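Local coordinates for reducing-end xylose-releasing exo-oligoxylanase Rex8A (Paenibacillus barcinonensis, PDB 6SUD), which hydrolyses short xylooligosaccharides, linear or branched, from their reducing ends, releasing xylose as part of xylan breakdown, at residues A[71-76]-A[130-135]; A[164-169]-A[212-217]. The protein carries 1 engineered substitution. All blocks are in the same frame, centred on the assembly; numbering follows the deposited sequence.

In the fold
Running from the N terminus, the chain first reaches helix 69-81, which follows the short strand 67-68 and carries Glu70, the inferred proton donor. Contact 1 brings 71-76 of that helix against 130-135 of helix 127-144, closing a loop that holds helix 85-99 and two strands, and it lies deep in the protein. After a short loop the chain enters helix 153-170, the next helix, near whose end contact 2 opens; it closes at the turn leading into helix 215-232 and its first residues, out at the surface. The two loops follow one another and neither nest nor cross. Their centres are about 19 Å apart, yet they touch where Glu130 CB meets Cys164 SG.

Contact 1: A[71-76]-A[130-135]; sequences GMSYGM and EEFFAM
Tyr74 points an edge at the face of Phe132: its CE1 stands over the centre of the phenylalanine ring, 3.7 Å from CZ, with the planes at 75° in a T-shaped stack. One residue back on the first helix, Ser73 CB lies over a face of Phe133, the residue after Phe132, a CH-pi contact 3.8 Å from the ring centroid. Met76 reaches the same ring from its rim, a Met-aromatic contact in which SD sits 3.5 Å from CD1, while Met72 CB packs near CZ. Chi1 of 69° puts Ser73 OG between the backbone N and the carbonyl carbon, where it bonds back to the O of Ser69 and Glu70 while still packing on Phe132 CB. Further out, Phe202 stacks edge-to-face on Phe132, and Phe110 meets Phe133. An alanine in place of Phe132 would probably deprive the Tyr74 edge of its aromatic face and open a gap between the helices. Beside the inferred proton donor Glu70, the segment axes run at 24° to each other and come within 8.3 Å. With no hydrogen bond between the segments, the join rests on ring, sulfur and CH-pi packing, and the polar ends of Ser73 and Tyr74 are satisfied by Ser69, Glu70 and Arg268.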
ATOM      1  N   GLY A  71      -0.483  -0.877   8.879  1.00  9.13           N
ATOM      2  CA  GLY A  71      -0.011  -2.268   9.032  1.00  8.88           C
ATOM      3  C   GLY A  71      -1.158  -3.255   9.144  1.00  8.67           C
ATOM      4  O   GLY A  71      -1.052  -4.346   8.565  1.00  9.38           O
ATOM      5  N   MET A  72      -2.215  -2.885   9.859  1.00  8.12           N
ATOM      6  CA  MET A  72      -3.437  -3.725  10.000  1.00  7.65           C
ATOM      7  C   MET A  72      -4.028  -3.969   8.603  1.00  7.19           C
ATOM      8  O   MET A  72      -4.286  -5.131   8.248  1.00  6.48           O
ATOM      9  CB  MET A  72      -4.468  -3.060  10.913  1.00  7.71           C
ATOM     10  CG  MET A  72      -4.026  -2.927  12.361  1.00  7.78           C
ATOM     11  SD  MET A  72      -3.593  -4.504  13.166  1.00  7.79           S
ATOM     12  CE  MET A  72      -5.171  -5.344  13.147  1.00  8.00           C
ATOM     13  N   SER A  73      -4.253  -2.899   7.840  1.00  6.80           N
ATOM     14  CA  SER A  73      -4.830  -2.964   6.474  1.00  6.90           C
ATOM     15  C   SER A  73      -3.893  -3.734   5.541  1.00  6.84           C
ATOM     16  O   SER A  73      -4.399  -4.494   4.711  1.00  6.77           O
ATOM     17  CB  SER A  73      -5.169  -1.585   5.953  1.00  6.70           C
ATOM     18  OG  SER A  73      -3.997  -0.836   5.693  1.00  6.67           O
ATOM     19  N   TYR A  74      -2.575  -3.560   5.676  1.00  7.09           N
ATOM     20  CA  TYR A  74      -1.550  -4.322   4.910  1.00  7.74           C
ATOM     21  C   TYR A  74      -1.680  -5.810   5.235  1.00  7.65           C
ATOM     22  O   TYR A  74      -1.726  -6.617   4.306  1.00  7.77           O
ATOM     23  CB  TYR A  74      -0.128  -3.875   5.247  1.00  8.07           C
ATOM     24  CG  TYR A  74       0.340  -2.607   4.582  1.00  8.77           C
ATOM     25  CD1 TYR A  74      -0.395  -2.003   3.581  1.00  9.31           C
ATOM     26  CD2 TYR A  74       1.535  -2.021   4.953  1.00  9.43           C
ATOM     27  CE1 TYR A  74       0.048  -0.844   2.969  1.00  9.90           C
ATOM     28  CE2 TYR A  74       2.008  -0.873   4.336  1.00  9.80           C
ATOM     29  CZ  TYR A  74       1.249  -0.278   3.350  1.00 10.20           C
ATOM     30  OH  TYR A  74       1.671   0.875   2.741  1.00 11.16           O
ATOM     31  N   GLY A  75      -1.736  -6.160   6.521  1.00  7.74           N
ATOM     32  CA  GLY A  75      -1.870  -7.572   6.929  1.00  7.76           C
ATOM     33  C   GLY A  75      -3.130  -8.203   6.357  1.00  7.88           C
ATOM     34  O   GLY A  75      -3.082  -9.351   5.914  1.00  7.44           O
ATOM     35  N   MET A  76      -4.237  -7.469   6.336  1.00  7.58           N
ATOM     36  CA  MET A  76      -5.483  -7.996   5.735  1.00  7.84           C
ATOM     37  C   MET A  76      -5.293  -8.231   4.224  1.00  7.37           C
ATOM     38  O   MET A  76      -5.768  -9.274   3.720  1.00  7.42           O
ATOM     39  CB  MET A  76      -6.639  -7.040   6.014  1.00  7.84           C
ATOM     40  CG  MET A  76      -7.192  -7.195   7.414  1.00  8.22           C
ATOM     41  SD  MET A  76      -8.243  -5.807   7.886  1.00  8.46           S
ATOM     42  CE  MET A  76      -9.579  -6.052   6.718  1.00  8.51           C
ATOM     43  N   GLU A 130      -7.587   3.325   5.408  1.00  8.36           N
ATOM     44  CA  GLU A 130      -8.997   3.167   4.956  1.00  8.14           C
ATOM     45  C   GLU A 130      -9.056   2.538   3.555  1.00  7.53           C
ATOM     46  O   GLU A 130      -9.812   1.579   3.365  1.00  6.96           O
ATOM     47  CB  GLU A 130      -9.730   4.516   4.998  1.00  8.79           C
ATOM     48  CG  GLU A 130     -10.324   4.868   6.362  1.00  9.32           C
ATOM     49  CD  GLU A 130      -9.360   5.182   7.499  1.00 10.04           C
ATOM     50  OE1 GLU A 130      -8.145   5.099   7.295  1.00 12.39           O
ATOM     51  OE2 GLU A 130      -9.821   5.548   8.581  1.00 10.06           O
ATOM     52  N   GLU A 131      -8.279   3.018   2.594  1.00  6.90           N
ATOM     53  CA  GLU A 131      -8.401   2.512   1.200  1.00  7.07           C
ATOM     54  C   GLU A 131      -7.899   1.063   1.097  1.00  6.94           C
ATOM     55  O   GLU A 131      -8.487   0.298   0.338  1.00  6.84           O
ATOM     56  CB  GLU A 131      -7.704   3.451   0.226  1.00  7.36           C
ATOM     57  CG  GLU A 131      -6.220   3.556   0.443  1.00  7.41           C
ATOM     58  CD  GLU A 131      -5.600   4.591  -0.462  1.00  7.84           C
ATOM     59  OE1 GLU A 131      -6.264   4.978  -1.442  1.00  8.02           O
ATOM     60  OE2 GLU A 131      -4.480   5.031  -0.155  1.00  7.82           O
ATOM     61  N   PHE A 132      -6.889   0.650   1.867  1.00  6.86           N
ATOM     62  CA  PHE A 132      -6.478  -0.780   1.874  1.00  7.15           C
ATOM     63  C   PHE A 132      -7.505  -1.634   2.611  1.00  6.81           C
ATOM     64  O   PHE A 132      -7.730  -2.764   2.168  1.00  6.88           O
ATOM     65  CB  PHE A 132      -5.106  -1.009   2.504  1.00  7.58           C
ATOM     66  CG  PHE A 132      -3.974  -1.047   1.512  1.00  8.01           C
ATOM     67  CD1 PHE A 132      -3.442   0.130   1.014  1.00  8.17           C
ATOM     68  CD2 PHE A 132      -3.386  -2.247   1.130  1.00  8.52           C
ATOM     69  CE1 PHE A 132      -2.389   0.110   0.112  1.00  8.49           C
ATOM     70  CE2 PHE A 132      -2.321  -2.265   0.240  1.00  8.83           C
ATOM     71  CZ  PHE A 132      -1.819  -1.081  -0.263  1.00  8.55           C
ATOM     72  N   PHE A 133      -8.051  -1.160   3.731  1.00  6.49           N
ATOM     73  CA  PHE A 133      -9.085  -1.926   4.470  1.00  6.67           C
ATOM     74  C   PHE A 133     -10.206  -2.246   3.482  1.00  6.87           C
ATOM     75  O   PHE A 133     -10.589  -3.414   3.319  1.00  6.57           O
ATOM     76  CB  PHE A 133      -9.642  -1.148   5.664  1.00  6.55           C
ATOM     77  CG  PHE A 133      -8.849  -1.161   6.950  1.00  6.46           C
ATOM     78  CD1 PHE A 133      -8.404  -2.342   7.520  1.00  6.45           C
ATOM     79  CD2 PHE A 133      -8.648   0.014   7.656  1.00  6.35           C
ATOM     80  CE1 PHE A 133      -7.736  -2.327   8.733  1.00  6.18           C
ATOM     81  CE2 PHE A 133      -7.968   0.028   8.874  1.00  6.20           C
ATOM     82  CZ  PHE A 133      -7.527  -1.154   9.412  1.00  6.14           C
ATOM     83  N   ALA A 134     -10.701  -1.207   2.797  1.00  7.18           N
ATOM     84  CA  ALA A 134     -11.844  -1.310   1.875  1.00  7.28           C
ATOM     85  C   ALA A 134     -11.509  -2.313   0.762  1.00  7.21           C
ATOM     86  O   ALA A 134     -12.327  -3.211   0.500  1.00  7.29           O
ATOM     87  CB  ALA A 134     -12.172   0.053   1.326  1.00  7.49           C
ATOM     88  N   MET A 135     -10.341  -2.188   0.136  1.00  7.00           N
ATOM     89  CA  MET A 135      -9.957  -3.090  -0.977  1.00  7.47           C
ATOM     90  C   MET A 135      -9.822  -4.525  -0.459  1.00  7.40           C
ATOM     91  O   MET A 135     -10.325  -5.447  -1.116  1.00  8.28           O
ATOM     92  CB  MET A 135      -8.651  -2.651  -1.641  1.00  8.01           C
ATOM     93  CG  MET A 135      -8.343  -3.401  -2.929  1.00  8.42           C
ATOM     94  SD  MET A 135      -9.381  -2.845  -4.313  1.00  9.13           S
ATOM     95  CE  MET A 135     -10.731  -4.020  -4.296  1.00  8.83           C
TER

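Contact 2: A[164-169]-A[212-217]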
ATOM      1  N   CYS A 164     -15.521   7.945   3.694  1.00 10.07           N
ATOM      2  CA  CYS A 164     -14.386   8.540   2.941  1.00 10.43           C
ATOM      3  C   CYS A 164     -14.867   9.687   2.045  1.00 10.34           C
ATOM      4  O   CYS A 164     -14.127  10.669   1.902  1.00  9.86           O
ATOM      5  CB  CYS A 164     -13.696   7.501   2.075  1.00 10.81           C
ATOM      6  SG  CYS A 164     -12.671   6.368   3.047  1.00 11.21           S
ATOM      7  N   LEU A 165     -16.044   9.561   1.429  1.00 10.88           N
ATOM      8  CA  LEU A 165     -16.541  10.600   0.495  1.00 10.94           C
ATOM      9  C   LEU A 165     -17.539  11.543   1.173  1.00 11.67           C
ATOM     10  O   LEU A 165     -17.617  12.692   0.710  1.00 11.79           O
ATOM     11  CB  LEU A 165     -17.171   9.939  -0.730  1.00 11.37           C
ATOM     12  CG  LEU A 165     -16.239   9.058  -1.556  1.00 11.19           C
ATOM     13  CD1 LEU A 165     -16.905   8.693  -2.873  1.00 11.62           C
ATOM     14  CD2 LEU A 165     -14.891   9.742  -1.794  1.00 11.10           C
ATOM     15  N   HIS A 166     -18.250  11.102   2.215  1.00 11.69           N
ATOM     16  CA  HIS A 166     -19.458  11.810   2.715  1.00 12.27           C
ATOM     17  C   HIS A 166     -19.351  12.210   4.186  1.00 12.45           C
ATOM     18  O   HIS A 166     -20.375  12.677   4.723  1.00 11.53           O
ATOM     19  CB  HIS A 166     -20.693  10.937   2.484  1.00 12.78           C
ATOM     20  CG  HIS A 166     -20.919  10.616   1.048  1.00 12.92           C
ATOM     21  ND1 HIS A 166     -21.285  11.581   0.129  1.00 13.93           N
ATOM     22  CD2 HIS A 166     -20.835   9.452   0.375  1.00 13.20           C
ATOM     23  CE1 HIS A 166     -21.424  11.014  -1.060  1.00 14.14           C
ATOM     24  NE2 HIS A 166     -21.158   9.710  -0.929  1.00 13.55           N
ATOM     25  N   GLN A 167     -18.182  12.051   4.816  1.00 12.24           N
ATOM     26  CA  GLN A 167     -17.976  12.424   6.242  1.00 12.73           C
ATOM     27  C   GLN A 167     -18.405  13.883   6.467  1.00 14.08           C
ATOM     28  O   GLN A 167     -18.983  14.138   7.538  1.00 14.07           O
ATOM     29  CB  GLN A 167     -16.526  12.201   6.676  1.00 12.15           C
ATOM     30  CG  GLN A 167     -16.294  12.343   8.169  1.00 11.98           C
ATOM     31  CD  GLN A 167     -16.880  11.208   8.971  1.00 12.29           C
ATOM     32  OE1 GLN A 167     -18.042  11.250   9.393  1.00 12.98           O
ATOM     33  NE2 GLN A 167     -16.073  10.182   9.206  1.00 12.36           N
ATOM     34  N   GLY A 168     -18.141  14.797   5.527  1.00 15.47           N
ATOM     35  CA  GLY A 168     -18.471  16.230   5.682  1.00 18.92           C
ATOM     36  C   GLY A 168     -19.966  16.486   5.814  1.00 21.58           C
ATOM     37  O   GLY A 168     -20.341  17.569   6.293  1.00 22.45           O
ATOM     38  N   GLU A 169     -20.788  15.527   5.384  1.00 24.94           N
ATOM     39  CA  GLU A 169     -22.268  15.641   5.367  1.00 27.74           C
ATOM     40  C   GLU A 169     -22.825  15.123   6.695  1.00 30.23           C
ATOM     41  O   GLU A 169     -23.867  15.636   7.122  1.00 28.89           O
ATOM     42  CB  GLU A 169     -22.807  14.926   4.124  1.00 29.28           C
ATOM     43  CG  GLU A 169     -22.360  15.609   2.837  1.00 31.24           C
ATOM     44  CD  GLU A 169     -22.382  14.790   1.557  1.00 33.70           C
ATOM     45  OE1 GLU A 169     -22.807  13.632   1.623  1.00 36.20           O
ATOM     46  OE2 GLU A 169     -21.972  15.320   0.497  1.00 35.38           O
ATOM     47  N   GLU A 212     -23.577   2.378  -5.123  1.00 14.85           N
ATOM     48  CA  GLU A 212     -23.896   2.748  -6.530  1.00 16.81           C
ATOM     49  C   GLU A 212     -23.722   4.259  -6.742  1.00 15.45           C
ATOM     50  O   GLU A 212     -23.133   4.638  -7.766  1.00 14.74           O
ATOM     51  CB  GLU A 212     -25.315   2.306  -6.891  1.00 20.49           C
ATOM     52  CG  GLU A 212     -25.444   0.801  -7.030  1.00 24.18           C
ATOM     53  CD  GLU A 212     -26.783   0.327  -7.564  1.00 27.98           C
ATOM     54  OE1 GLU A 212     -27.814   0.679  -6.949  1.00 32.15           O
ATOM     55  OE2 GLU A 212     -26.792  -0.385  -8.600  1.00 33.26           O
ATOM     56  N   GLN A 213     -24.187   5.081  -5.796  1.00 14.92           N
ATOM     57  CA  GLN A 213     -24.206   6.567  -5.923  1.00 14.41           C
ATOM     58  C   GLN A 213     -22.776   7.106  -6.077  1.00 13.55           C
ATOM     59  O   GLN A 213     -22.628   8.215  -6.597  1.00 12.76           O
ATOM     60  CB  GLN A 213     -24.905   7.233  -4.732  1.00 15.08           C
ATOM     61  CG  GLN A 213     -24.201   7.035  -3.389  1.00 15.53           C
ATOM     62  CD  GLN A 213     -24.698   7.927  -2.275  1.00 16.12           C
ATOM     63  OE1 GLN A 213     -25.490   8.840  -2.476  1.00 16.52           O
ATOM     64  NE2 GLN A 213     -24.221   7.662  -1.068  1.00 17.05           N
ATOM     65  N   ASP A 214     -21.764   6.351  -5.640  1.00 13.10           N
ATOM     66  CA  ASP A 214     -20.357   6.834  -5.592  1.00 12.65           C
ATOM     67  C   ASP A 214     -19.544   6.292  -6.773  1.00 12.46           C
ATOM     68  O   ASP A 214     -18.382   6.705  -6.919  1.00 12.32           O
ATOM     69  CB  ASP A 214     -19.717   6.478  -4.249  1.00 12.37           C
ATOM     70  CG  ASP A 214     -20.301   7.227  -3.062  1.00 12.52           C
ATOM     71  OD1 ASP A 214     -20.910   8.291  -3.281  1.00 12.81           O
ATOM     72  OD2 ASP A 214     -20.144   6.743  -1.931  1.00 12.58           O
ATOM     73  N   ARG A 215     -20.102   5.415  -7.605  1.00 13.04           N
ATOM     74  CA  ARG A 215     -19.277   4.691  -8.611  1.00 12.99           C
ATOM     75  C   ARG A 215     -18.685   5.663  -9.638  1.00 13.02           C
ATOM     76  O   ARG A 215     -17.506   5.470  -9.999  1.00 12.02           O
ATOM     77  CB  ARG A 215     -20.069   3.535  -9.217  1.00 13.35           C
ATOM     78  CG  ARG A 215     -20.215   2.388  -8.229  1.00 13.72           C
ATOM     79  CD  ARG A 215     -20.903   1.166  -8.771  1.00 14.24           C
ATOM     80  NE  ARG A 215     -21.200   0.260  -7.680  1.00 14.75           N
ATOM     81  CZ  ARG A 215     -22.003  -0.790  -7.767  1.00 15.21           C
ATOM     82  NH1 ARG A 215     -22.576  -1.091  -8.918  1.00 15.91           N
ATOM     83  NH2 ARG A 215     -22.213  -1.551  -6.707  1.00 15.61           N
ATOM     84  N   THR A 216     -19.436   6.682 -10.075  1.00 13.02           N
ATOM     85  CA  THR A 216     -18.936   7.712 -11.023  1.00 13.64           C
ATOM     86  C   THR A 216     -17.722   8.424 -10.417  1.00 12.77           C
ATOM     87  O   THR A 216     -16.711   8.561 -11.130  1.00 12.87           O
ATOM     88  CB  THR A 216     -20.023   8.715 -11.420  1.00 14.39           C
ATOM     89  OG1 THR A 216     -20.970   7.990 -12.204  1.00 16.71           O
ATOM     90  CG2 THR A 216     -19.485   9.879 -12.222  1.00 15.19           C
ATOM     91  N   PHE A 217     -17.812   8.843  -9.154  1.00 12.38           N
ATOM     92  CA  PHE A 217     -16.710   9.540  -8.445  1.00 12.37           C
ATOM     93  C   PHE A 217     -15.444   8.672  -8.471  1.00 11.74           C
ATOM     94  O   PHE A 217     -14.347   9.187  -8.764  1.00 11.29           O
ATOM     95  CB  PHE A 217     -17.060   9.864  -6.996  1.00 12.89           C
ATOM     96  CG  PHE A 217     -15.925  10.565  -6.301  1.00 13.91           C
ATOM     97  CD1 PHE A 217     -14.903   9.835  -5.714  1.00 14.08           C
ATOM     98  CD2 PHE A 217     -15.854  11.949  -6.273  1.00 14.85           C
ATOM     99  CE1 PHE A 217     -13.847  10.476  -5.085  1.00 14.83           C
ATOM    100  CE2 PHE A 217     -14.803  12.588  -5.628  1.00 15.39           C
ATOM    101  CZ  PHE A 217     -13.794  11.849  -5.048  1.00 15.13           C
TER
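His166 and Asp214 reach for each other from opposite directions, each with CG anti to its own carbonyl carbon (chi1 -60° and -68°), which aims the imidazole at the carboxylate. NE2 of His166 donates to Asp214 OD1 over 2.8 Å, with an N-H...O angle of 159°. The oxygen is approached on its syn side and lies close to the imidazole plane, and the planes of ring and carboxylate are turned only modestly against each other. At the other nitrogen, His166 ND1 donates to Glu169 OE1 at 3.0 Å; this second bond is more bent, and the acceptor is met from above the carboxylate plane. Both ring nitrogens are thus tied to acidic side chains, which restrains rotation of the ring and would probably favour the protonated imidazolium. The Gln213 amide lies close by, its NE2 3.7 Å from His166 NE2, while the ring of His162 packs against that of His166 from one helical turn earlier.

Beside this polar group, Leu165 makes the apolar half of the contact. Its CD2 lies 3.5 Å from Phe217 CE1, and CD1 rests against both Phe217 CD1 and Asp214 CG, the latter 3.7 Å away. Trp177 touches the same leucine from strand 177-178. Far from the xylose-binding pockets, a histidine held by two carboxylates and a leucine-phenylalanine pair join the C-terminal part of helix 153-170 to the turn leading into helix 215-232 and its first residues, surface packing between helices of the (alpha/alpha)6-barrel fold of glycoside hydrolase family 8.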